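Local coordinates for DNA polymerase (Bacillus phage phi29, PDB 2PY5), which replicates the viral genome from a protein primer, displacing the non-template strand as it synthesises DNA with high processivity and fidelity, at residues V247-S252 with A484-F489; Y254-Y259 with K478-W483; Y454-S459 with R496-I501; T488-K493 with D503-E508. The protein carries 2 engineered substitutions. All coordinates share one frame; numbering follows the deposited sequence.

In the fold
Strand 241-250 opens contact 1, which closes some 230 residues later when 484-489 lies down antiparallel beside 247-252. Contact 2 is nested inside that loop: helix 253-260, directly after the strand, meets the turn at 478-483, and N251 bonds through its backbone to G481 and Y482. Contact 3 crosses both, since 454-459 lies inside their loops and 496-501 beyond them; at its border with contact 1, V250 N bonds to D458 O and D249 only weakly to S459. Contact 4 starts where contact 1 ends, sharing T488 and F489, and crosses contact 3 through the hairpin 491-496 and 499-509. Contacts 1, 3 and 4 reach one antiparallel sheet; contact 2 joins a helix to the turn leading into it.

Contact 1: V247-S252 with A484-F489; sequences VFDVNS and AHESTF. With EDO (1,2-ethanediol), chain B.
D249 and A484 exchange two backbone hydrogen bonds, D249 N to A484 O (2.9 Å) and A484 N to D249 O (2.8 Å), which set the antiparallel pairing of strands 241-250 and 483-489. Farther along, V247 N donates to S487 O at 2.9 Å, while V247 O accepts from E486 N at 2.8 Å and, weakly, from S487 N. Two residues thus face one, and the register slips by one.

Among the packing contacts, F248 meets H485 obliquely, with F248 CE2 3.8 Å from H485 CB. V247 O lies in the imidazole plane at the ring's edge. H485 NE2 donates to T488 OG1, 2.9 Å away and near that same plane, a bond that helps fix the ring's rotation. The compact S487 suits its place against the branched V247, OG resting 3.5 Å from V247 CB.

Of the polar side chains, E486 runs out extended (chi1 -177°) on the side of D249; how near the two carboxylates come is doubtful, because D249 has two conformers. N251 rests its amide oxygen OD1 by A484 CB, 3.5 Å away, while ND2 bonds to K479 O and D476 O.

E486 and S487 opposite V247 form a classic beta bulge, set in the palm sheet of a B-family polymerase just ahead of D249 and V250, which bind the catalytic magnesium.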
# COMPACT_ATOMS: atom_id res chain seq x y z
N VAL F 247 18.66 -8.95 -11.98
CA VAL F 247 17.89 -7.98 -11.21
C VAL F 247 18.64 -7.63 -9.94
O VAL F 247 19.11 -8.50 -9.25
CB VAL F 247 16.52 -8.57 -10.83
CG1 VAL F 247 15.72 -7.62 -9.96
CG2 VAL F 247 15.74 -8.94 -12.10
N PHE F 248 18.72 -6.33 -9.66
CA PHE F 248 19.25 -5.81 -8.40
C PHE F 248 18.13 -5.10 -7.67
O PHE F 248 17.34 -4.40 -8.29
CB PHE F 248 20.37 -4.83 -8.68
CG PHE F 248 21.58 -5.44 -9.31
CD1 PHE F 248 21.71 -5.49 -10.69
CD2 PHE F 248 22.61 -5.96 -8.53
CE1 PHE F 248 22.83 -6.05 -11.28
CE2 PHE F 248 23.73 -6.50 -9.11
CZ PHE F 248 23.83 -6.55 -10.50
N ASP F 249 18.11 -5.26 -6.34
CA ASP F 249 17.08 -4.67 -5.50
C ASP F 249 17.75 -4.02 -4.29
O ASP F 249 18.53 -4.67 -3.61
CB ASP F 249 16.12 -5.78 -5.07
CG ASP F 249 14.86 -5.27 -4.43
OD1 ASP F 249 14.69 -4.04 -4.27
OD2 ASP F 249 14.01 -6.12 -4.08
N VAL F 250 17.44 -2.75 -4.03
CA VAL F 250 18.01 -2.09 -2.85
C VAL F 250 17.52 -2.82 -1.59
O VAL F 250 16.35 -3.18 -1.49
CB VAL F 250 17.63 -0.61 -2.78
CG1 VAL F 250 18.23 0.05 -1.52
CG2 VAL F 250 18.07 0.11 -4.05
N ASN F 251 18.42 -3.00 -0.63
CA ASN F 251 18.06 -3.53 0.68
C ASN F 251 17.36 -2.44 1.49
O ASN F 251 18.01 -1.49 1.94
CB ASN F 251 19.30 -4.05 1.41
CG ASN F 251 19.98 -5.19 0.68
OD1 ASN F 251 19.32 -6.15 0.25
ND2 ASN F 251 21.29 -5.10 0.53
N SER F 252 16.04 -2.58 1.61
CA SER F 252 15.19 -1.67 2.37
C SER F 252 15.31 -0.21 1.91
O SER F 252 15.72 0.66 2.68
CB SER F 252 15.43 -1.82 3.86
OG SER F 252 15.08 -3.15 4.28
N ALA F 484 21.23 -5.45 -3.64
CA ALA F 484 21.42 -6.91 -3.64
C ALA F 484 21.25 -7.40 -5.06
O ALA F 484 20.33 -7.00 -5.76
CB ALA F 484 20.38 -7.58 -2.76
N HIS F 485 22.14 -8.29 -5.48
CA HIS F 485 21.90 -9.06 -6.70
C HIS F 485 20.85 -10.10 -6.33
O HIS F 485 21.11 -11.08 -5.62
CB HIS F 485 23.19 -9.70 -7.19
CG HIS F 485 23.01 -10.57 -8.41
ND1 HIS F 485 23.96 -11.49 -8.80
CD2 HIS F 485 22.00 -10.66 -9.30
CE1 HIS F 485 23.54 -12.11 -9.89
NE2 HIS F 485 22.34 -11.63 -10.21
N GLU F 486 19.64 -9.87 -6.81
CA GLU F 486 18.48 -10.62 -6.38
C GLU F 486 18.29 -11.90 -7.18
O GLU F 486 17.92 -12.94 -6.62
CB GLU F 486 17.24 -9.73 -6.52
CG GLU F 486 15.95 -10.34 -6.04
CD GLU F 486 14.90 -9.30 -5.91
OE1 GLU F 486 14.19 -9.04 -6.92
OE2 GLU F 486 14.79 -8.69 -4.82
N SER F 487 18.50 -11.81 -8.50
CA SER F 487 18.25 -12.94 -9.37
C SER F 487 18.92 -12.75 -10.71
O SER F 487 19.38 -11.65 -11.05
CB SER F 487 16.76 -13.13 -9.59
OG SER F 487 16.21 -12.00 -10.22
N THR F 488 18.99 -13.85 -11.44
CA THR F 488 19.45 -13.87 -12.83
C THR F 488 18.47 -14.69 -13.63
O THR F 488 18.02 -15.73 -13.15
CB THR F 488 20.86 -14.47 -12.93
OG1 THR F 488 21.74 -13.77 -12.04
CG2 THR F 488 21.40 -14.41 -14.37
N PHE F 489 18.11 -14.20 -14.82
CA PHE F 489 17.16 -14.91 -15.68
C PHE F 489 17.77 -15.37 -17.00
O PHE F 489 18.76 -14.80 -17.48
CB PHE F 489 15.86 -14.10 -15.89
CG PHE F 489 16.06 -12.70 -16.47
CD1 PHE F 489 16.21 -12.50 -17.84
CD2 PHE F 489 16.00 -11.58 -15.65
CE1 PHE F 489 16.33 -11.23 -18.38
CE2 PHE F 489 16.12 -10.32 -16.17
CZ PHE F 489 16.29 -10.15 -17.56
C1 EDO B . 21.42 -14.58 -7.99
O1 EDO B . 21.27 -13.96 -6.71
C2 EDO B . 22.77 -15.29 -8.06
O2 EDO B . 23.04 -16.03 -6.86

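Contact 2: Y254-Y259 with K478-W483; sequences YPAQMY and KKLGYW. With EDO (1,2-ethanediol), chain T.
L480 reaches across to helix 253-260 and straddles one turn of it with its two methyl branches. Its first torsion (chi1 -179°) swings CG to the far side from the main-chain nitrogen, and the side chain extends toward the helix: CD1 settles 3.8 Å from A256 CB and near P255, while CD2 lies 3.9 Å from Y259 CB. The leucine and the tyrosine cross at about a right angle, CD2 meeting the root of the phenol, at CB and CG, and leaving its hydroxyl to other partners. A forked aliphatic residue suits a site where small and aromatic neighbours stand one helical turn apart.

Beside it, A256 CB presses on G481 CA at 3.3 Å, closer than carbons usually pack, and the backbones approach within 4.7 Å between these two CA atoms. Such intimacy needs small residues on both sides. G481 is the third residue of a type II turn from K479 to Y482, closed by Y482 N to K479 O at 3.1 Å, and its positive phi (87°) is one that glycine readily adopts.

An ethanediol, probably from the crystallisation liquor, joins the polar groups: its O1 accepts a weak bond from Q257 NE2 and donates to G481 O at 2.9 Å.

Around this plain packing, Y259 OH bonds to D365 of helix 361-373, Q257 and Y254 touch helix 427-447, and the turn leads directly into strand 483-489 of the palm sheet.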
# COMPACT_ATOMS: atom_id res chain seq x y z
N TYR F 254 13.42 2.55 1.46
CA TYR F 254 12.92 3.73 2.15
C TYR F 254 13.55 3.90 3.51
O TYR F 254 14.10 4.97 3.80
CB TYR F 254 11.39 3.73 2.19
CG TYR F 254 10.78 4.04 0.83
CD1 TYR F 254 10.05 3.08 0.14
CD2 TYR F 254 10.93 5.28 0.23
CE1 TYR F 254 9.49 3.38 -1.12
CE2 TYR F 254 10.38 5.56 -0.99
CZ TYR F 254 9.68 4.63 -1.66
OH TYR F 254 9.10 4.93 -2.90
N PRO F 255 13.59 2.83 4.34
CA PRO F 255 14.38 2.96 5.56
C PRO F 255 15.83 3.39 5.32
O PRO F 255 16.40 4.15 6.14
CB PRO F 255 14.31 1.56 6.18
CG PRO F 255 13.00 1.05 5.75
CD PRO F 255 12.91 1.52 4.30
N ALA F 256 16.46 2.92 4.24
CA ALA F 256 17.82 3.32 3.93
C ALA F 256 17.92 4.83 3.69
O ALA F 256 18.86 5.46 4.17
CB ALA F 256 18.36 2.56 2.72
N GLN F 257 16.97 5.41 2.98
CA GLN F 257 17.00 6.88 2.78
C GLN F 257 16.84 7.62 4.10
O GLN F 257 17.53 8.61 4.39
CB GLN F 257 15.94 7.36 1.79
CG GLN F 257 15.89 6.63 0.47
CD GLN F 257 17.23 6.34 -0.11
OE1 GLN F 257 18.04 7.24 -0.35
NE2 GLN F 257 17.51 5.05 -0.34
N MET F 258 15.90 7.14 4.91
CA MET F 258 15.65 7.72 6.23
C MET F 258 16.87 7.65 7.14
O MET F 258 17.13 8.57 7.93
CB MET F 258 14.43 7.02 6.86
CG MET F 258 13.19 7.24 6.02
SD MET F 258 11.85 6.10 6.40
CE MET F 258 11.29 6.90 7.79
N TYR F 259 17.65 6.58 7.01
CA TYR F 259 18.78 6.37 7.90
C TYR F 259 19.95 7.28 7.60
O TYR F 259 20.65 7.68 8.52
CB TYR F 259 19.24 4.91 7.82
CG TYR F 259 20.01 4.43 9.03
CD1 TYR F 259 21.39 4.31 9.00
CD2 TYR F 259 19.34 4.10 10.20
CE1 TYR F 259 22.10 3.87 10.13
CE2 TYR F 259 20.03 3.65 11.32
CZ TYR F 259 21.41 3.54 11.29
OH TYR F 259 22.08 3.09 12.38
N LYS F 478 22.96 -7.93 1.85
CA LYS F 478 22.25 -7.63 3.11
C LYS F 478 22.29 -6.18 3.59
O LYS F 478 21.35 -5.71 4.23
CB LYS F 478 22.79 -8.51 4.25
CG LYS F 478 23.25 -9.90 3.85
CD LYS F 478 23.68 -10.70 5.07
CE LYS F 478 24.85 -11.64 4.75
NZ LYS F 478 24.61 -12.51 3.55
N LYS F 479 23.39 -5.47 3.32
CA LYS F 479 23.65 -4.16 3.92
C LYS F 479 22.59 -3.13 3.54
O LYS F 479 22.24 -3.01 2.37
CB LYS F 479 25.04 -3.64 3.53
CG LYS F 479 26.23 -4.29 4.25
CD LYS F 479 27.53 -3.68 3.75
CE LYS F 479 28.75 -4.42 4.26
NZ LYS F 479 29.99 -3.86 3.65
N LEU F 480 22.11 -2.38 4.53
CA LEU F 480 21.06 -1.40 4.33
C LEU F 480 21.43 -0.39 3.25
O LEU F 480 22.48 0.22 3.29
CB LEU F 480 20.78 -0.65 5.63
CG LEU F 480 19.70 0.42 5.64
CD1 LEU F 480 18.33 -0.17 5.32
CD2 LEU F 480 19.68 1.15 6.99
N GLY F 481 20.56 -0.25 2.26
CA GLY F 481 20.74 0.78 1.25
C GLY F 481 21.63 0.36 0.08
O GLY F 481 21.67 1.07 -0.93
N TYR F 482 22.34 -0.76 0.22
CA TYR F 482 23.10 -1.33 -0.89
C TYR F 482 22.16 -2.09 -1.83
O TYR F 482 21.03 -2.40 -1.48
CB TYR F 482 24.20 -2.25 -0.39
CG TYR F 482 25.40 -1.53 0.23
CD1 TYR F 482 26.65 -1.62 -0.35
CD2 TYR F 482 25.26 -0.78 1.39
CE1 TYR F 482 27.75 -0.99 0.21
CE2 TYR F 482 26.37 -0.13 1.96
CZ TYR F 482 27.61 -0.24 1.36
OH TYR F 482 28.73 0.38 1.91
N TRP F 483 22.67 -2.39 -3.03
CA TRP F 483 21.92 -3.17 -4.02
C TRP F 483 22.24 -4.64 -3.88
O TRP F 483 23.40 -5.03 -3.99
CB TRP F 483 22.30 -2.73 -5.43
CG TRP F 483 21.88 -1.36 -5.76
CD1 TRP F 483 22.59 -0.21 -5.54
CD2 TRP F 483 20.66 -0.97 -6.37
NE1 TRP F 483 21.87 0.88 -5.98
CE2 TRP F 483 20.67 0.44 -6.49
CE3 TRP F 483 19.54 -1.68 -6.82
CZ2 TRP F 483 19.61 1.15 -7.05
CZ3 TRP F 483 18.48 -0.97 -7.36
CH2 TRP F 483 18.53 0.43 -7.47
C1 EDO T . 20.92 4.64 -0.59
O1 EDO T . 20.09 3.49 -0.68
C2 EDO T . 21.03 5.13 0.85
O2 EDO T . 21.65 4.15 1.68

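Contact 3: Y454-S459 with R496-I501; sequences YCDTDS and RQKTYI. With EDO (1,2-ethanediol), chain U.
The YCDTD motif, which carries the metal-binding aspartates D456 and D458 of the polymerisation site, here meets the lysine and tyrosine of the KxY motif of B-family polymerases, K498 and Y500. K498 sits in the type II turn from R496 to T499, where strand 491-496 folds back into strand 499-509.

Y454 reaches that turn from strand 452-456, which is not paired with the hairpin. Its CG stands anti to the backbone N (chi1 178°), carrying the phenol outward until OH accepts the backbone N-H of K498 at 2.8 Å. The bond is bent, at 137°. Q497 CA lies at the ring's edge, 4.0 Å from Y454 CE1. A tyrosine fits well, for its ring packs on Y500 while its hydroxyl reaches the K498 N-H. The rings of Y454 and Y500 meet obliquely, their planes 56° apart, with CE2 of each 3.8 Å from the other; H461 stands edge-to-face to both.

The lysine's chain is straight until its last torsion, which bends NZ over to the D456 carboxylate, forming a salt bridge. D456 OD1 is shared between T231 OG1 and a weak bond from K498 NZ, while OD2 takes the stronger lysine bond. K498 also packs on a guanine base of the bound DNA, consistent with its probable part in binding template-primer.

K498 NZ donates to D456 OD2 at 3.0 Å, on the syn side, and water 1 joins the same pair, 2.7 Å from D456 OD2.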
# COMPACT_ATOMS: atom_id res chain seq x y z
N TYR F 454 14.67 -1.95 -17.23
CA TYR F 454 13.46 -1.66 -16.46
C TYR F 454 13.82 -1.27 -15.04
O TYR F 454 14.74 -1.84 -14.47
CB TYR F 454 12.60 -2.94 -16.44
CG TYR F 454 11.32 -2.89 -15.64
CD1 TYR F 454 10.24 -2.15 -16.08
CD2 TYR F 454 11.20 -3.57 -14.43
CE1 TYR F 454 9.06 -2.10 -15.35
CE2 TYR F 454 10.01 -3.54 -13.72
CZ TYR F 454 8.95 -2.80 -14.17
OH TYR F 454 7.77 -2.74 -13.45
N CYS F 455 13.10 -0.30 -14.50
CA CYS F 455 13.19 0.07 -13.09
C CYS F 455 11.82 -0.02 -12.46
O CYS F 455 10.83 0.38 -13.07
CB CYS F 455 13.65 1.52 -12.94
SG CYS F 455 15.26 1.89 -13.66
N ASP F 456 11.77 -0.48 -11.22
CA ASP F 456 10.56 -0.34 -10.42
C ASP F 456 10.87 -0.08 -8.96
O ASP F 456 11.07 -1.01 -8.18
CB ASP F 456 9.64 -1.54 -10.52
CG ASP F 456 8.31 -1.33 -9.78
OD1 ASP F 456 8.04 -0.16 -9.38
OD2 ASP F 456 7.54 -2.30 -9.58
N THR F 457 10.91 1.21 -8.63
CA THR F 457 10.95 1.72 -7.26
C THR F 457 12.28 1.49 -6.59
O THR F 457 13.00 2.46 -6.36
CB THR F 457 9.79 1.20 -6.39
OG1 THR F 457 8.56 1.56 -7.02
CG2 THR F 457 9.82 1.84 -4.99
N ASP F 458 12.59 0.23 -6.29
CA ASP F 458 13.83 -0.15 -5.60
C ASP F 458 14.61 -1.17 -6.41
O ASP F 458 15.55 -1.74 -5.90
CB ASP F 458 13.53 -0.73 -4.19
CG ASP F 458 12.57 -1.89 -4.21
OD1 ASP F 458 12.14 -2.34 -3.11
OD2 ASP F 458 12.21 -2.36 -5.31
N SER F 459 14.25 -1.38 -7.68
CA SER F 459 14.85 -2.47 -8.42
C SER F 459 15.24 -2.02 -9.81
O SER F 459 14.56 -1.21 -10.42
CB SER F 459 13.90 -3.64 -8.53
OG SER F 459 13.52 -4.10 -7.24
N ARG F 496 4.96 -3.74 -20.59
CA ARG F 496 4.65 -2.41 -20.04
C ARG F 496 5.26 -2.29 -18.66
O ARG F 496 5.74 -3.28 -18.10
CB ARG F 496 3.13 -2.25 -19.90
CG ARG F 496 2.31 -2.46 -21.16
CD ARG F 496 2.43 -1.26 -22.07
NE ARG F 496 1.53 -1.34 -23.21
CZ ARG F 496 1.85 -1.82 -24.40
NH1 ARG F 496 3.06 -2.31 -24.64
NH2 ARG F 496 0.95 -1.83 -25.38
N GLN F 497 5.20 -1.08 -18.10
CA GLN F 497 5.49 -0.89 -16.68
C GLN F 497 4.70 -1.92 -15.88
O GLN F 497 3.51 -2.16 -16.16
CB GLN F 497 5.12 0.53 -16.21
CG GLN F 497 6.03 1.61 -16.75
CD GLN F 497 5.40 3.01 -16.72
OE1 GLN F 497 6.08 4.00 -16.43
NE2 GLN F 497 4.11 3.10 -17.07
N LYS F 498 5.36 -2.55 -14.91
CA LYS F 498 4.74 -3.53 -14.02
C LYS F 498 4.14 -4.74 -14.72
O LYS F 498 3.31 -5.42 -14.14
CB LYS F 498 3.69 -2.86 -13.12
CG LYS F 498 4.30 -1.79 -12.22
CD LYS F 498 3.31 -1.24 -11.23
CE LYS F 498 3.95 -0.18 -10.36
NZ LYS F 498 5.03 -0.72 -9.47
N THR F 499 4.58 -5.02 -15.95
CA THR F 499 4.00 -6.09 -16.76
C THR F 499 5.11 -6.84 -17.50
O THR F 499 5.52 -6.44 -18.59
CB THR F 499 2.97 -5.55 -17.77
OG1 THR F 499 2.03 -4.71 -17.07
CG2 THR F 499 2.22 -6.67 -18.46
N TYR F 500 5.60 -7.92 -16.89
CA TYR F 500 6.70 -8.68 -17.47
C TYR F 500 6.70 -10.12 -16.95
O TYR F 500 6.04 -10.44 -15.97
CB TYR F 500 8.05 -8.01 -17.16
CG TYR F 500 8.44 -8.01 -15.70
CD1 TYR F 500 9.18 -9.05 -15.20
CD2 TYR F 500 8.08 -6.98 -14.84
CE1 TYR F 500 9.56 -9.09 -13.88
CE2 TYR F 500 8.46 -7.03 -13.50
CZ TYR F 500 9.21 -8.09 -13.05
OH TYR F 500 9.63 -8.21 -11.73
N ILE F 501 7.43 -10.97 -17.66
CA ILE F 501 7.67 -12.34 -17.24
C ILE F 501 9.17 -12.61 -17.30
O ILE F 501 9.90 -11.99 -18.09
CB ILE F 501 6.91 -13.40 -18.09
CG1 ILE F 501 7.23 -13.30 -19.59
CG2 ILE F 501 5.40 -13.25 -17.88
CD1 ILE F 501 6.48 -14.28 -20.47
C1 EDO U . 9.03 -2.29 -5.65
O1 EDO U . 7.86 -2.21 -4.83
C2 EDO U . 9.49 -3.74 -5.82
O2 EDO U . 10.06 -3.98 -7.12
O HOH W 1 5.58 -2.65 -7.70

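Contact 4: T488-K493 with D503-E508; sequences TFKRAK and DIYMKE. With EDO (1,2-ethanediol), chain L.
T488 O accepts from Y505 N at 3.0 Å, and D503 O accepts from K490 N at 2.8 Å, so that F489 and I504 become an antiparallel non-hydrogen-bonded pair with CA atoms 4.1 Å apart. The K490 bond lies nearly along the C=O axis of D503. The chain turns a corner at K490 itself, and D503 N bonds to R491 O at 3.0 Å.

R491 runs alongside D503. R491 NE donates almost straight to D503 OD2 (2.8 Å, 165°), the oxygen lying in the guanidinium plane, although the nitrogen approaches from above the carboxylate plane; NH2 adds a weak bond to the same oxygen. Arginine suits this exposed place, since its flat, multi-donor end can pair with the acid while also making a cation-pi contact with F543. Water 3 donates to D503 OD1.

Y505, two residues after D503, packs against the corner. K490 CB leans on the ring off its centre in a CH-pi contact, 4.2 Å from the centroid of the Y505 ring, and T488 CG2 lies 3.9 Å from Y505 CD1. Lysine serves both needs here: its aliphatic stem meets the tyrosine while its amine, led away by a bend at chi2, bonds to an ethanediol. Y505 OH bonds to E244.

Strand 499-509 consequently pairs here with strand 483-489 at F489 as well as with its hairpin partner 491-496, while I504 and M506 touch strand 523-530, and M506 and K507 touch strand 512-515.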
# COMPACT_ATOMS: atom_id res chain seq x y z
N THR F 488 18.99 -13.85 -11.44
CA THR F 488 19.45 -13.87 -12.83
C THR F 488 18.47 -14.69 -13.63
O THR F 488 18.02 -15.73 -13.15
CB THR F 488 20.86 -14.47 -12.93
OG1 THR F 488 21.74 -13.77 -12.04
CG2 THR F 488 21.40 -14.41 -14.37
N PHE F 489 18.11 -14.20 -14.82
CA PHE F 489 17.16 -14.91 -15.68
C PHE F 489 17.77 -15.37 -17.00
O PHE F 489 18.76 -14.80 -17.48
CB PHE F 489 15.86 -14.10 -15.89
CG PHE F 489 16.06 -12.70 -16.47
CD1 PHE F 489 16.21 -12.50 -17.84
CD2 PHE F 489 16.00 -11.58 -15.65
CE1 PHE F 489 16.33 -11.23 -18.38
CE2 PHE F 489 16.12 -10.32 -16.17
CZ PHE F 489 16.29 -10.15 -17.56
N LYS F 490 17.18 -16.42 -17.56
CA LYS F 490 17.59 -16.98 -18.86
C LYS F 490 16.94 -16.23 -20.01
O LYS F 490 17.54 -16.06 -21.08
CB LYS F 490 17.22 -18.47 -18.92
CG LYS F 490 17.42 -19.14 -20.27
CD LYS F 490 18.85 -19.01 -20.85
CE LYS F 490 19.04 -19.79 -22.16
NZ LYS F 490 18.11 -19.42 -23.26
N ARG F 491 15.70 -15.79 -19.80
CA ARG F 491 15.00 -15.01 -20.79
C ARG F 491 13.88 -14.27 -20.10
O ARG F 491 13.52 -14.58 -18.96
CB ARG F 491 14.46 -15.89 -21.91
CG ARG F 491 13.49 -16.93 -21.46
CD ARG F 491 12.74 -17.59 -22.64
NE ARG F 491 11.76 -18.56 -22.16
CZ ARG F 491 10.86 -19.18 -22.92
NH1 ARG F 491 10.76 -18.91 -24.22
NH2 ARG F 491 10.01 -20.03 -22.38
N ALA F 492 13.33 -13.28 -20.79
CA ALA F 492 12.32 -12.41 -20.21
C ALA F 492 11.54 -11.73 -21.33
O ALA F 492 11.94 -11.76 -22.50
CB ALA F 492 12.96 -11.38 -19.29
N LYS F 493 10.40 -11.17 -20.98
CA LYS F 493 9.63 -10.33 -21.88
C LYS F 493 8.89 -9.28 -21.06
O LYS F 493 8.16 -9.59 -20.11
CB LYS F 493 8.65 -11.15 -22.73
CG LYS F 493 7.93 -10.29 -23.79
CD LYS F 493 6.94 -11.08 -24.61
CE LYS F 493 7.57 -11.84 -25.77
NZ LYS F 493 6.50 -12.26 -26.72
N ASP F 503 12.03 -16.16 -16.91
CA ASP F 503 12.44 -17.55 -16.61
C ASP F 503 13.71 -17.41 -15.76
O ASP F 503 14.79 -17.11 -16.28
CB ASP F 503 12.78 -18.33 -17.88
CG ASP F 503 11.58 -19.05 -18.50
OD1 ASP F 503 10.49 -19.09 -17.89
OD2 ASP F 503 11.76 -19.63 -19.59
N ILE F 504 13.56 -17.58 -14.45
CA ILE F 504 14.64 -17.28 -13.50
C ILE F 504 15.44 -18.54 -13.15
O ILE F 504 14.87 -19.57 -12.85
CB ILE F 504 14.07 -16.64 -12.21
CG1 ILE F 504 13.39 -15.31 -12.53
CG2 ILE F 504 15.15 -16.48 -11.15
CD1 ILE F 504 12.67 -14.65 -11.33
N TYR F 505 16.77 -18.43 -13.18
CA TYR F 505 17.66 -19.50 -12.78
C TYR F 505 17.52 -19.81 -11.29
O TYR F 505 17.60 -18.90 -10.47
CB TYR F 505 19.11 -19.10 -13.06
CG TYR F 505 19.54 -19.12 -14.51
CD1 TYR F 505 19.95 -17.95 -15.14
CD2 TYR F 505 19.60 -20.30 -15.23
CE1 TYR F 505 20.39 -17.95 -16.46
CE2 TYR F 505 20.03 -20.33 -16.55
CZ TYR F 505 20.42 -19.15 -17.15
OH TYR F 505 20.86 -19.17 -18.46
N MET F 506 17.26 -21.08 -10.98
CA MET F 506 17.10 -21.55 -9.61
C MET F 506 17.99 -22.76 -9.39
O MET F 506 18.33 -23.49 -10.32
CB MET F 506 15.66 -21.94 -9.33
CG MET F 506 14.64 -20.86 -9.60
SD MET F 506 14.73 -19.44 -8.49
CE MET F 506 13.97 -20.09 -6.99
N LYS F 507 18.34 -23.00 -8.13
CA LYS F 507 19.12 -24.16 -7.76
C LYS F 507 18.53 -24.81 -6.51
O LYS F 507 18.00 -24.11 -5.64
CB LYS F 507 20.58 -23.79 -7.54
CG LYS F 507 20.84 -22.73 -6.50
CD LYS F 507 22.32 -22.61 -6.26
CE LYS F 507 22.66 -21.36 -5.52
NZ LYS F 507 24.10 -21.31 -5.17
N GLU F 508 18.64 -26.13 -6.44
CA GLU F 508 18.15 -26.91 -5.32
C GLU F 508 19.22 -26.90 -4.23
O GLU F 508 20.34 -27.34 -4.47
CB GLU F 508 17.87 -28.35 -5.76
CG GLU F 508 17.00 -29.16 -4.81
CD GLU F 508 15.52 -29.12 -5.17
OE1 GLU F 508 15.01 -28.01 -5.45
OE2 GLU F 508 14.87 -30.19 -5.17
C1 EDO L . 14.70 -20.55 -23.72
O1 EDO L . 15.57 -19.76 -22.92
C2 EDO L . 14.97 -20.23 -25.19
O2 EDO L . 15.64 -21.34 -25.81
O HOH W 2 18.54 -16.21 -10.01
O HOH W 3 8.73 -20.77 -19.35